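Local coordinates for segregation protein (Thermus thermophilus, PDB 1WCV), which hydrolyses ATP, binds double-stranded DNA cooperatively in a strictly ATP-dependent way, and probably takes part in chromosome partitioning, at residues Gly16-Gly19 against Lys20-Ala24; Gln188-Ala191 against Gln192-His196; Gly219-Ile222 against Ala223-Ala226. All coordinates share one frame; numbering follows the deposited sequence.

The three contacts are local ones, met along the chain in the order 1, 2, 3. Interaction 1 holds most of the P-loop and the first turns of helix 18-33. Its centre is about 7 Å from that of the chain. Interaction 2 lies on helix 185-197, where the second subunit packs, its centre about 20 Å from that of interaction 1. Interaction 3 starts the short helix 222-225 and packs on the P-loop helix 18-33, close to the nucleotide site; its nearest atoms are about 6 Å from interaction 1, while its centre is about 30 Å from that of interaction 2. Nucleotide site, subunit contact and helix start thus belong to one ATPase fold.

Interaction 1 (Gly16-Gly19 against Lys20-Ala24); sequences GGVG and KTTTA
K20 folds back over G16-G19, the glycine-rich part of the P-loop (Walker A motif) of this ParA-family ATPase; G16 to T22 all belong to the ATP site. G17 is the N-cap of helix 18-33, and the K20 backbone N makes only a weak 3.4 Å hydrogen bond to G17 O. Beyond CB the lysine leaves with CG anti to the backbone N (chi1 178°), then bends at chi3 and chi4, which lays CE against G16 CA at 3.9 Å. The long flexible chain lets the amine pass G16 and reach D118, in a salt bridge, and A119 O, in a hydrogen bond; this is the Walker A lysine, part of the ATP and ADP site. Glycine suits the loop because G16 has a positive phi, and the backbone angles of G17 are likewise ones that call for glycine.

T21, which also binds magnesium, directs its hydroxyl to D118, the same aspartate that holds K20; a threonine oxygen is a natural metal ligand here. T22 lies beside V18, both side chains pointing the same way: its OG1 is 3.4 Å from V18 CG2. The T22 backbone N donates to V18 O at 2.8 Å in a fairly straight bond (161°).

T23 is buried, and its hydroxyl needs partners inside the fold. OG1 stands beside the backbone N, anti to the carbonyl carbon (chi1 -65°), and from there reaches back one turn, while Y235 supplies a second partner. G19 O is gripped twice, by T23 N at 2.9 Å and by T23 OG1 at 2.7 Å, the two donors arriving from opposite faces of its carbonyl plane. The methyl-bearing side chain also packs on L11, L175 and T177. A24, a small residue, rests its methyl on L11 of strand 8-11, and A24 N donates to K20 O at 3.0 Å.

Interaction 2 (Gln188-Ala191 against Gln192-His196); sequences QVEA and QLRAH
R194 and E190 form an i to i+4 salt bridge on helix 185-197, one turn apart and side by side. From R194 CB, 3.7 Å from E190 O, the chain starts with CG anti to the carbonyl carbon (chi1 -67°), and CG rests 3.5 Å from E190 O. It then runs extended to NE, leaning outward and back toward the N-terminal end of the helix, with CD 4.2 Å from E190 OE2. NE donates to E190 OE2 at 3.0 Å, using that oxygen's anti lone pair. NH2 donates to the same oxygen at 2.9 Å but comes from above the carboxylate plane, the two flat groups being 70° apart. Arginine fits because it offers this side-on pair of donors, while NH2 also donates to F202 O and NH1 weakly to V201 O.

Glutamate suits its place, since OE1 bridges to R237 of the second subunit; this shared pairing would probably favour the charged carboxylate. On another side of the helix, V189 CG1 meets L193 CD1 at 4.2 Å, and L193 also packs on L148. NE and NH2 of R194 both meet E190 OE2 at the guanidinium edge, only 2° out of plane.

Interaction 3 (Gly219-Ile222 against Ala223-Ala226); sequences GKTI and AQHA
T221 and Q224 form a capping box at the start of the short helix 222-225. In the first shell, T221 OG1 accepts from Q224 N at 3.2 Å. In return, Q224 OE1 accepts from T221 N at 3.0 Å. The latter bond is nearly straight (167°), in the amide's carbonyl plane and on a lone pair. Threonine suits the N-cap: OG1, set between its backbone N and carbonyl carbon (chi1 64°), faces an amide of the first turn. Glutamine suits the third helical position because its extended chain carries OE1 back to the cap. H225 N continues the turn with a bond to T221 O at 2.9 Å.

Over this, K220 CE lies on Q224 CB at 3.4 Å, its amine bonding weakly to Q224 O. I222 CD1 touches A226 CB, packing toward helix 210-218.

Outward, T221 OG1 is also hydrogen-bonded to D78, which helps hold it at the cap, and N26 of helix 18-33 holds I222 N. The H225 imidazole is fixed by E214 and meets the F218 ring. G219 closes helix 210-218 in a Schellman motif, where positive phi favours glycine; one water donates to both G219 O and Q224 OE1, 2.8 Å from the latter.

Interaction 1 (Gly16-Gly19 against Lys20-Ala24)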
loop_
_atom_site.group_PDB
_atom_site.type_symbol
_atom_site.label_atom_id
_atom_site.label_comp_id
_atom_site.label_asym_id
_atom_site.label_seq_id
_atom_site.Cartn_x
_atom_site.Cartn_y
_atom_site.Cartn_z
ATOM N N GLY A 16 16.893 14.905 5.827
ATOM C CA GLY A 16 17.045 13.882 6.844
ATOM C C GLY A 16 15.784 13.739 7.670
ATOM O O GLY A 16 14.675 13.822 7.145
ATOM N N GLY A 17 15.947 13.521 8.968
ATOM C CA GLY A 17 14.790 13.374 9.828
ATOM C C GLY A 17 14.690 11.993 10.444
ATOM O O GLY A 17 15.396 11.068 10.046
ATOM N N VAL A 18 13.800 11.856 11.420
ATOM C CA VAL A 18 13.607 10.588 12.107
ATOM C C VAL A 18 13.025 9.510 11.190
ATOM O O VAL A 18 13.367 8.334 11.312
ATOM C CB VAL A 18 12.678 10.767 13.326
ATOM C CG1 VAL A 18 11.403 11.468 12.901
ATOM C CG2 VAL A 18 12.351 9.413 13.944
ATOM N N GLY A 19 12.154 9.919 10.274
ATOM C CA GLY A 19 11.534 8.968 9.365
ATOM C C GLY A 19 12.539 8.185 8.542
ATOM O O GLY A 19 12.354 6.991 8.283
ATOM N N LYS A 20 13.618 8.853 8.141
ATOM C CA LYS A 20 14.643 8.216 7.327
ATOM C C LYS A 20 15.380 7.127 8.091
ATOM O O LYS A 20 15.541 6.011 7.604
ATOM C CB LYS A 20 15.651 9.257 6.832
ATOM C CG LYS A 20 16.783 8.664 5.998
ATOM C CD LYS A 20 17.798 9.732 5.609
ATOM C CE LYS A 20 18.521 10.278 6.836
ATOM N NZ LYS A 20 19.430 9.256 7.414
ATOM N N THR A 21 15.832 7.458 9.292
ATOM C CA THR A 21 16.559 6.484 10.090
ATOM C C THR A 21 15.631 5.388 10.594
ATOM O O THR A 21 16.023 4.225 10.663
ATOM C CB THR A 21 17.291 7.171 11.259
ATOM O OG1 THR A 21 18.377 7.940 10.727
ATOM C CG2 THR A 21 17.844 6.142 12.237
ATOM N N THR A 22 14.401 5.752 10.940
ATOM C CA THR A 22 13.444 4.750 11.394
ATOM C C THR A 22 13.202 3.782 10.239
ATOM O O THR A 22 13.026 2.581 10.447
ATOM C CB THR A 22 12.110 5.399 11.817
ATOM O OG1 THR A 22 12.294 6.108 13.046
ATOM C CG2 THR A 22 11.030 4.341 12.016
ATOM N N THR A 23 13.208 4.303 9.016
ATOM C CA THR A 23 13.001 3.451 7.855
ATOM C C THR A 23 14.197 2.530 7.639
ATOM O O THR A 23 14.021 1.352 7.334
ATOM C CB THR A 23 12.766 4.274 6.580
ATOM O OG1 THR A 23 11.544 5.006 6.709
ATOM C CG2 THR A 23 12.695 3.377 5.369
ATOM N N ALA A 24 15.407 3.063 7.797
ATOM C CA ALA A 24 16.612 2.247 7.607
ATOM C C ALA A 24 16.625 1.097 8.610
ATOM O O ALA A 24 16.888 -0.050 8.254
ATOM C CB ALA A 24 17.867 3.100 7.793
#

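Interaction 2 (Gln188-Ala191 against Gln192-His196)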
loop_
_atom_site.group_PDB
_atom_site.type_symbol
_atom_site.label_atom_id
_atom_site.label_comp_id
_atom_site.label_asym_id
_atom_site.label_seq_id
_atom_site.Cartn_x
_atom_site.Cartn_y
_atom_site.Cartn_z
ATOM N N GLN A 188 -4.056 15.054 1.663
ATOM C CA GLN A 188 -3.836 15.981 0.561
ATOM C C GLN A 188 -2.387 15.998 0.075
ATOM O O GLN A 188 -2.124 16.021 -1.126
ATOM C CB GLN A 188 -4.277 17.391 0.974
ATOM C CG GLN A 188 -4.179 18.400 -0.153
ATOM C CD GLN A 188 -4.884 17.923 -1.408
ATOM O OE1 GLN A 188 -4.446 18.210 -2.523
ATOM N NE2 GLN A 188 -5.985 17.194 -1.235
ATOM N N VAL A 189 -1.440 15.977 1.003
ATOM C CA VAL A 189 -0.043 15.981 0.598
ATOM C C VAL A 189 0.321 14.682 -0.120
ATOM O O VAL A 189 1.033 14.702 -1.123
ATOM C CB VAL A 189 0.892 16.171 1.803
ATOM C CG1 VAL A 189 2.348 16.141 1.336
ATOM C CG2 VAL A 189 0.583 17.493 2.485
ATOM N N GLU A 190 -0.156 13.551 0.390
ATOM C CA GLU A 190 0.145 12.270 -0.250
ATOM C C GLU A 190 -0.402 12.264 -1.670
ATOM O O GLU A 190 0.285 11.869 -2.618
ATOM C CB GLU A 190 -0.479 11.102 0.520
ATOM C CG GLU A 190 -0.119 9.739 -0.076
ATOM C CD GLU A 190 -0.791 8.585 0.641
ATOM O OE1 GLU A 190 -1.037 8.708 1.859
ATOM O OE2 GLU A 190 -1.056 7.552 -0.007
ATOM N N ALA A 191 -1.651 12.703 -1.803
ATOM C CA ALA A 191 -2.308 12.751 -3.104
ATOM C C ALA A 191 -1.487 13.569 -4.086
ATOM O O ALA A 191 -1.331 13.186 -5.249
ATOM C CB ALA A 191 -3.715 13.342 -2.963
ATOM N N GLN A 192 -0.950 14.692 -3.618
ATOM C CA GLN A 192 -0.142 15.540 -4.484
ATOM C C GLN A 192 1.198 14.875 -4.811
ATOM O O GLN A 192 1.708 15.004 -5.920
ATOM C CB GLN A 192 0.057 16.918 -3.840
ATOM C CG GLN A 192 0.791 17.910 -4.715
ATOM C CD GLN A 192 0.221 17.979 -6.122
ATOM O OE1 GLN A 192 -0.994 17.918 -6.316
ATOM N NE2 GLN A 192 1.099 18.118 -7.113
ATOM N N LEU A 193 1.775 14.149 -3.861
ATOM C CA LEU A 193 3.030 13.460 -4.146
ATOM C C LEU A 193 2.801 12.401 -5.228
ATOM O O LEU A 193 3.620 12.236 -6.125
ATOM C CB LEU A 193 3.598 12.805 -2.881
ATOM C CG LEU A 193 4.274 13.802 -1.931
ATOM C CD1 LEU A 193 4.551 13.154 -0.584
ATOM C CD2 LEU A 193 5.563 14.298 -2.569
ATOM N N ARG A 194 1.679 11.692 -5.146
ATOM C CA ARG A 194 1.368 10.670 -6.136
ATOM C C ARG A 194 1.005 11.290 -7.479
ATOM O O ARG A 194 1.347 10.752 -8.523
ATOM C CB ARG A 194 0.229 9.770 -5.648
ATOM C CG ARG A 194 0.622 8.918 -4.454
ATOM C CD ARG A 194 -0.448 7.911 -4.110
ATOM N NE ARG A 194 -0.180 7.303 -2.814
ATOM C CZ ARG A 194 0.768 6.400 -2.582
ATOM N NH1 ARG A 194 1.548 5.967 -3.563
ATOM N NH2 ARG A 194 0.964 5.968 -1.348
ATOM N N ALA A 195 0.323 12.429 -7.448
ATOM C CA ALA A 195 -0.037 13.107 -8.682
ATOM C C ALA A 195 1.221 13.584 -9.403
ATOM O O ALA A 195 1.318 13.495 -10.622
ATOM C CB ALA A 195 -0.949 14.299 -8.385
ATOM N N HIS A 196 2.193 14.082 -8.646
ATOM C CA HIS A 196 3.419 14.587 -9.251
ATOM C C HIS A 196 4.495 13.537 -9.546
ATOM O O HIS A 196 5.186 13.632 -10.560
ATOM C CB HIS A 196 4.017 15.694 -8.374
ATOM C CG HIS A 196 5.102 16.471 -9.049
ATOM N ND1 HIS A 196 4.903 17.144 -10.235
ATOM C CD2 HIS A 196 6.399 16.666 -8.718
ATOM C CE1 HIS A 196 6.033 17.720 -10.607
ATOM N NE2 HIS A 196 6.956 17.445 -9.703
#

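Interaction 3 (Gly219-Ile222 against Ala223-Ala226)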
loop_
_atom_site.group_PDB
_atom_site.type_symbol
_atom_site.label_atom_id
_atom_site.label_comp_id
_atom_site.label_asym_id
_atom_site.label_seq_id
_atom_site.Cartn_x
_atom_site.Cartn_y
_atom_site.Cartn_z
ATOM N N GLY A 219 16.221 1.881 21.852
ATOM C CA GLY A 219 17.302 1.194 21.172
ATOM C C GLY A 219 16.846 -0.138 20.599
ATOM O O GLY A 219 17.617 -1.094 20.524
ATOM N N LYS A 220 15.584 -0.202 20.187
ATOM C CA LYS A 220 15.044 -1.435 19.624
ATOM C C LYS A 220 14.283 -1.188 18.329
ATOM O O LYS A 220 13.730 -0.109 18.117
ATOM C CB LYS A 220 14.106 -2.108 20.626
ATOM C CG LYS A 220 14.757 -2.478 21.946
ATOM C CD LYS A 220 13.764 -3.118 22.906
ATOM C CE LYS A 220 13.311 -4.492 22.427
ATOM N NZ LYS A 220 12.365 -5.143 23.379
ATOM N N THR A 221 14.257 -2.191 17.457
ATOM C CA THR A 221 13.514 -2.048 16.208
ATOM C C THR A 221 12.042 -2.113 16.596
ATOM O O THR A 221 11.707 -2.554 17.691
ATOM C CB THR A 221 13.805 -3.196 15.236
ATOM O OG1 THR A 221 13.336 -4.427 15.802
ATOM C CG2 THR A 221 15.305 -3.291 14.949
ATOM N N ILE A 222 11.153 -1.673 15.715
ATOM C CA ILE A 222 9.739 -1.719 16.051
ATOM C C ILE A 222 9.267 -3.176 16.170
ATOM O O ILE A 222 8.300 -3.476 16.871
ATOM C CB ILE A 222 8.886 -0.957 15.007
ATOM C CG1 ILE A 222 7.469 -0.758 15.540
ATOM C CG2 ILE A 222 8.859 -1.710 13.682
ATOM C CD1 ILE A 222 7.402 0.101 16.779
ATOM N N ALA A 223 9.953 -4.085 15.490
ATOM C CA ALA A 223 9.584 -5.495 15.578
ATOM C C ALA A 223 9.863 -6.007 16.997
ATOM O O ALA A 223 9.140 -6.865 17.516
ATOM C CB ALA A 223 10.366 -6.307 14.559
ATOM N N GLN A 224 10.914 -5.481 17.620
ATOM C CA GLN A 224 11.279 -5.882 18.981
ATOM C C GLN A 224 10.433 -5.148 20.008
ATOM O O GLN A 224 9.975 -5.738 20.983
ATOM C CB GLN A 224 12.752 -5.567 19.281
ATOM C CG GLN A 224 13.771 -6.368 18.500
ATOM C CD GLN A 224 15.187 -5.870 18.733
ATOM O OE1 GLN A 224 15.505 -4.709 18.460
ATOM N NE2 GLN A 224 16.046 -6.748 19.242
ATOM N N HIS A 225 10.222 -3.858 19.775
ATOM C CA HIS A 225 9.474 -3.009 20.700
ATOM C C HIS A 225 7.952 -3.159 20.746
ATOM O O HIS A 225 7.353 -3.188 21.822
ATOM C CB HIS A 225 9.820 -1.546 20.415
ATOM C CG HIS A 225 9.250 -0.585 21.410
ATOM N ND1 HIS A 225 9.598 -0.602 22.743
ATOM C CD2 HIS A 225 8.358 0.425 21.267
ATOM C CE1 HIS A 225 8.946 0.355 23.377
ATOM N NE2 HIS A 225 8.187 0.993 22.505
ATOM N N ALA A 226 7.319 -3.231 19.580
ATOM C CA ALA A 226 5.865 -3.345 19.512
ATOM C C ALA A 226 5.512 -3.967 18.170
ATOM O O ALA A 226 5.034 -3.283 17.272
ATOM C CB ALA A 226 5.232 -1.959 19.637
HETATM O O HOH W 1 18.047 -3.671 18.899
#